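Local coordinates for tRNA uridine(34) acetyltransferase (Methanocaldococcus infernus, PDB 6IA8), which catalyses formation of 5-(carboxymethyl)uridine at wobble position 34 of tRNA from acetyl-CoA, with S-adenosyl-L-methionine and a [4Fe-4S] cluster, at residues 58-70 with 130-144. Residues are numbered along the deposited sequence; the frame is centred on the assembly and turned at random.
Sequences TISGVAVVAVMTS and HPTDKIELIIMGGTF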
loop_
_atom_site.group_PDB
_atom_site.type_symbol
_atom_site.label_atom_id
_atom_site.label_comp_id
_atom_site.label_asym_id
_atom_site.label_seq_id
_atom_site.Cartn_x
_atom_site.Cartn_y
_atom_site.Cartn_z
ATOM N N THR A 58 -8.626 4.263 -16.270
ATOM C CA THR A 58 -7.490 3.535 -16.822
ATOM C C THR A 58 -7.492 2.080 -16.355
ATOM O O THR A 58 -7.857 1.783 -15.219
ATOM C CB THR A 58 -6.154 4.178 -16.416
ATOM O OG1 THR A 58 -6.233 5.599 -16.583
ATOM C CG2 THR A 58 -5.022 3.628 -17.264
ATOM N N ILE A 59 -7.076 1.178 -17.239
ATOM C CA ILE A 59 -7.005 -0.247 -16.938
ATOM C C ILE A 59 -5.565 -0.579 -16.573
ATOM O O ILE A 59 -4.640 -0.310 -17.349
ATOM C CB ILE A 59 -7.485 -1.099 -18.123
ATOM C CG1 ILE A 59 -8.908 -0.703 -18.523
ATOM C CG2 ILE A 59 -7.429 -2.580 -17.776
ATOM C CD1 ILE A 59 -9.470 -1.500 -19.680
ATOM N N SER A 60 -5.374 -1.165 -15.397
ATOM C CA SER A 60 -4.060 -1.566 -14.923
ATOM C C SER A 60 -3.820 -3.049 -15.175
ATOM O O SER A 60 -4.754 -3.843 -15.325
ATOM C CB SER A 60 -3.911 -1.270 -13.430
ATOM O OG SER A 60 -2.728 -1.853 -12.915
ATOM N N GLY A 61 -2.538 -3.414 -15.221
ATOM C CA GLY A 61 -2.168 -4.800 -15.425
ATOM C C GLY A 61 -2.368 -5.669 -14.206
ATOM O O GLY A 61 -2.363 -6.895 -14.335
ATOM N N VAL A 62 -2.525 -5.063 -13.031
ATOM C CA VAL A 62 -2.754 -5.787 -11.781
ATOM C C VAL A 62 -4.209 -5.576 -11.377
ATOM O O VAL A 62 -4.663 -4.432 -11.243
ATOM C CB VAL A 62 -1.802 -5.320 -10.667
ATOM C CG1 VAL A 62 -2.108 -6.049 -9.373
ATOM C CG2 VAL A 62 -0.351 -5.536 -11.077
ATOM N N ALA A 63 -4.937 -6.673 -11.185
ATOM C CA ALA A 63 -6.329 -6.621 -10.778
ATOM C C ALA A 63 -6.408 -6.550 -9.262
ATOM O O ALA A 63 -5.823 -7.379 -8.559
ATOM C CB ALA A 63 -7.079 -7.849 -11.278
ATOM N N VAL A 64 -7.156 -5.584 -8.756
ATOM C CA VAL A 64 -7.352 -5.445 -7.315
ATOM C C VAL A 64 -8.616 -6.200 -6.933
ATOM O O VAL A 64 -9.697 -5.921 -7.460
ATOM C CB VAL A 64 -7.455 -3.971 -6.899
ATOM C CG1 VAL A 64 -7.767 -3.895 -5.419
ATOM C CG2 VAL A 64 -6.147 -3.228 -7.211
ATOM N N VAL A 65 -8.479 -7.165 -6.038
ATOM C CA VAL A 65 -9.586 -8.000 -5.589
ATOM C C VAL A 65 -9.714 -7.739 -4.096
ATOM O O VAL A 65 -8.929 -8.257 -3.296
ATOM C CB VAL A 65 -9.339 -9.486 -5.876
ATOM C CG1 VAL A 65 -10.389 -10.371 -5.238
ATOM C CG2 VAL A 65 -9.251 -9.761 -7.396
ATOM N N ALA A 66 -10.704 -6.941 -3.718
ATOM C CA ALA A 66 -10.950 -6.582 -2.330
ATOM C C ALA A 66 -12.103 -7.419 -1.795
ATOM O O ALA A 66 -13.183 -7.423 -2.381
ATOM C CB ALA A 66 -11.294 -5.099 -2.219
ATOM N N VAL A 67 -11.880 -8.102 -0.674
ATOM C CA VAL A 67 -12.876 -8.999 -0.097
ATOM C C VAL A 67 -13.074 -8.682 1.378
ATOM O O VAL A 67 -12.193 -8.139 2.045
ATOM C CB VAL A 67 -12.482 -10.481 -0.257
ATOM C CG1 VAL A 67 -12.331 -10.838 -1.745
ATOM C CG2 VAL A 67 -11.223 -10.768 0.479
ATOM N N MET A 68 -14.246 -9.066 1.889
ATOM C CA MET A 68 -14.684 -8.724 3.237
ATOM C C MET A 68 -14.742 -9.968 4.114
ATOM O O MET A 68 -15.203 -11.028 3.687
ATOM C CB MET A 68 -16.066 -8.065 3.207
ATOM C CG MET A 68 -16.063 -6.552 3.124
ATOM S SD MET A 68 -16.019 -5.792 4.752
ATOM C CE MET A 68 -15.695 -4.085 4.325
ATOM N N THR A 69 -14.286 -9.834 5.348
ATOM C CA THR A 69 -14.357 -10.911 6.322
ATOM C C THR A 69 -15.681 -10.870 7.074
ATOM O O THR A 69 -16.444 -9.909 6.981
ATOM C CB THR A 69 -13.194 -10.819 7.305
ATOM O OG1 THR A 69 -13.205 -9.538 7.930
ATOM C CG2 THR A 69 -11.878 -11.012 6.570
ATOM N N SER A 70 -15.942 -11.938 7.834
ATOM C CA SER A 70 -17.198 -12.060 8.564
ATOM C C SER A 70 -17.224 -11.118 9.765
ATOM O O SER A 70 -16.180 -10.813 10.345
ATOM C CB SER A 70 -17.415 -13.494 9.056
ATOM O OG SER A 70 -17.813 -14.341 8.004
ATOM N N HIS A 130 -10.504 -6.588 -18.408
ATOM C CA HIS A 130 -9.361 -6.280 -17.566
ATOM C C HIS A 130 -8.538 -7.545 -17.319
ATOM O O HIS A 130 -9.099 -8.614 -17.046
ATOM C CB HIS A 130 -9.807 -5.695 -16.226
ATOM C CG HIS A 130 -10.537 -4.392 -16.333
ATOM N ND1 HIS A 130 -11.183 -3.985 -17.480
ATOM C CD2 HIS A 130 -10.721 -3.402 -15.427
ATOM C CE1 HIS A 130 -11.733 -2.801 -17.278
ATOM N NE2 HIS A 130 -11.467 -2.425 -16.041
ATOM N N PRO A 131 -7.209 -7.458 -17.414
ATOM C CA PRO A 131 -6.387 -8.638 -17.130
ATOM C C PRO A 131 -6.539 -9.056 -15.679
ATOM O O PRO A 131 -6.721 -8.224 -14.785
ATOM C CB PRO A 131 -4.958 -8.173 -17.432
ATOM C CG PRO A 131 -5.013 -6.673 -17.345
ATOM C CD PRO A 131 -6.394 -6.298 -17.829
ATOM N N THR A 132 -6.469 -10.369 -15.452
ATOM C CA THR A 132 -6.538 -10.917 -14.101
ATOM C C THR A 132 -5.455 -11.962 -13.853
ATOM O O THR A 132 -5.589 -12.779 -12.941
ATOM C CB THR A 132 -7.918 -11.522 -13.836
ATOM O OG1 THR A 132 -8.137 -12.611 -14.742
ATOM C CG2 THR A 132 -9.010 -10.472 -14.032
ATOM N N ASP A 133 -4.382 -11.963 -14.645
ATOM C CA ASP A 133 -3.300 -12.904 -14.394
ATOM C C ASP A 133 -2.486 -12.510 -13.168
ATOM O O ASP A 133 -1.831 -13.368 -12.576
ATOM C CB ASP A 133 -2.402 -13.013 -15.632
ATOM C CG ASP A 133 -1.879 -11.655 -16.104
ATOM O OD1 ASP A 133 -2.702 -10.759 -16.362
ATOM O OD2 ASP A 133 -0.649 -11.485 -16.211
ATOM N N LYS A 134 -2.507 -11.233 -12.785
ATOM C CA LYS A 134 -1.860 -10.732 -11.578
ATOM C C LYS A 134 -2.913 -10.098 -10.676
ATOM O O LYS A 134 -3.627 -9.174 -11.095
ATOM C CB LYS A 134 -0.782 -9.690 -11.921
ATOM C CG LYS A 134 0.322 -10.181 -12.805
ATOM C CD LYS A 134 1.409 -9.097 -12.947
ATOM C CE LYS A 134 2.424 -9.444 -14.019
ATOM N NZ LYS A 134 1.869 -9.258 -15.386
ATOM N N ILE A 135 -2.989 -10.562 -9.430
ATOM C CA ILE A 135 -4.026 -10.124 -8.507
ATOM C C ILE A 135 -3.403 -9.576 -7.229
ATOM O O ILE A 135 -2.553 -10.226 -6.613
ATOM C CB ILE A 135 -4.995 -11.279 -8.189
ATOM C CG1 ILE A 135 -5.868 -11.590 -9.434
ATOM C CG2 ILE A 135 -5.876 -10.917 -6.985
ATOM C CD1 ILE A 135 -6.697 -12.831 -9.287
ATOM N N GLU A 136 -3.852 -8.401 -6.818
ATOM C CA GLU A 136 -3.595 -7.868 -5.487
ATOM C C GLU A 136 -4.841 -8.159 -4.660
ATOM O O GLU A 136 -5.918 -7.638 -4.959
ATOM C CB GLU A 136 -3.324 -6.363 -5.519
ATOM C CG GLU A 136 -3.308 -5.734 -4.116
ATOM C CD GLU A 136 -3.192 -4.195 -4.125
ATOM O OE1 GLU A 136 -3.390 -3.578 -5.182
ATOM O OE2 GLU A 136 -2.903 -3.620 -3.064
ATOM N N LEU A 137 -4.687 -8.986 -3.633
ATOM C CA LEU A 137 -5.772 -9.377 -2.749
ATOM C C LEU A 137 -5.741 -8.470 -1.531
ATOM O O LEU A 137 -4.688 -8.306 -0.902
ATOM C CB LEU A 137 -5.611 -10.824 -2.324
ATOM C CG LEU A 137 -6.695 -11.388 -1.415
ATOM C CD1 LEU A 137 -8.031 -11.386 -2.103
ATOM C CD2 LEU A 137 -6.251 -12.798 -1.001
ATOM N N ILE A 138 -6.873 -7.842 -1.243
ATOM C CA ILE A 138 -6.987 -6.899 -0.137
ATOM C C ILE A 138 -8.022 -7.447 0.827
ATOM O O ILE A 138 -9.185 -7.629 0.444
ATOM C CB ILE A 138 -7.403 -5.496 -0.598
ATOM C CG1 ILE A 138 -6.427 -4.947 -1.639
ATOM C CG2 ILE A 138 -7.430 -4.535 0.609
ATOM C CD1 ILE A 138 -6.757 -3.541 -2.094
ATOM N N ILE A 139 -7.617 -7.659 2.077
ATOM C CA ILE A 139 -8.493 -8.181 3.123
ATOM C C ILE A 139 -9.025 -6.998 3.918
ATOM O O ILE A 139 -8.281 -6.336 4.647
ATOM C CB ILE A 139 -7.764 -9.170 4.040
ATOM C CG1 ILE A 139 -7.039 -10.246 3.215
ATOM C CG2 ILE A 139 -8.756 -9.795 5.039
ATOM C CD1 ILE A 139 -7.920 -11.066 2.302
ATOM N N MET A 140 -10.309 -6.723 3.776
ATOM C CA MET A 140 -10.921 -5.561 4.396
ATOM C C MET A 140 -11.645 -5.948 5.680
ATOM O O MET A 140 -12.158 -7.064 5.811
ATOM C CB MET A 140 -11.904 -4.904 3.433
ATOM C CG MET A 140 -11.276 -4.431 2.150
ATOM S SD MET A 140 -12.442 -3.577 1.090
ATOM C CE MET A 140 -13.667 -4.849 0.824
ATOM N N GLY A 141 -11.701 -4.998 6.621
ATOM C CA GLY A 141 -12.387 -5.208 7.884
ATOM C C GLY A 141 -11.660 -4.602 9.068
ATOM O O GLY A 141 -12.290 -4.103 10.003
ATOM N N GLY A 142 -10.330 -4.647 9.043
ATOM C CA GLY A 142 -9.523 -4.124 10.123
ATOM C C GLY A 142 -9.383 -5.029 11.324
ATOM O O GLY A 142 -8.508 -4.788 12.163
ATOM N N THR A 143 -10.204 -6.061 11.441
ATOM C CA THR A 143 -10.141 -6.964 12.576
ATOM C C THR A 143 -9.559 -8.320 12.218
ATOM O O THR A 143 -9.511 -9.205 13.083
ATOM C CB THR A 143 -11.542 -7.150 13.170
ATOM O OG1 THR A 143 -12.408 -7.739 12.190
ATOM C CG2 THR A 143 -12.116 -5.810 13.608
ATOM N N PHE A 144 -9.111 -8.507 10.973
ATOM C CA PHE A 144 -8.687 -9.833 10.526
ATOM C C PHE A 144 -7.574 -10.416 11.383
ATOM O O PHE A 144 -7.662 -11.606 11.750
ATOM C CB PHE A 144 -8.273 -9.749 9.054
ATOM C CG PHE A 144 -7.995 -11.090 8.406
ATOM C CD1 PHE A 144 -9.009 -11.993 8.199
ATOM C CD2 PHE A 144 -6.716 -11.420 7.977
ATOM C CE1 PHE A 144 -8.749 -13.192 7.596
ATOM C CE2 PHE A 144 -6.448 -12.602 7.368
ATOM C CZ PHE A 144 -7.459 -13.495 7.167
HETATM O O HOH W 1 -6.989 -5.369 -14.486
HETATM O O HOH W 2 -3.830 -8.815 -14.078
#
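His130 meets Ile59 ahead of the paired strands: CG2 of Ile59 sits over a face of the imidazole, 4.0 Å from the ring centroid, a CH-pi contact. Pro131 follows, its CG 3.5 Å from Ser60 O, and one water donates to both Ser60 O and Pro131 O, bridging the backbones where they have not yet paired. Lys134, which probably helps bind acetyl-CoA, opens the parallel pairing by accepting from Ala63 N through its carbonyl, and its ammonium makes a weak salt bridge with Asp133.

From here side chains alternate between the faces of the sheet. Ile135 joins Ala63, Val65 and Val67 on the buried side, beneath helices 114-127 and 149-164; its CG2 touches CG2 of Val65 at 3.6 Å. Glu136 gives its N-H to Ala63 O and receives Val65 N at its carbonyl, while its side chain, extended and salt-bridged to Arg212, lies alongside Val64 on the other face. Leu137 returns to the buried side, where CD1 reaches Val65 CG1. Ile138 donates to Val65 O and accepts from Val67 N, and its CD1 is pressed tightly by Val64 CG1 at 3.5 Å. Ile139, buried again, sets CD1 beside Val67 CG2. Met140 N bonds to Val67 O; its side chain bends at the last torsion (chi3 -60°), which brings CE to 3.7 Å from Met68 CG while SD rests against Ala66 CB. Beyond the strand, Phe144 CD1 meets Thr69 CG2 obliquely at 3.4 Å. Two neighbouring parallel strands, joined through helix 114-127 and packed beneath it, form a beta-alpha-beta crossover that begins the partial TIM barrel of the radical SAM core, with 63-68 at one edge of the parallel sheet.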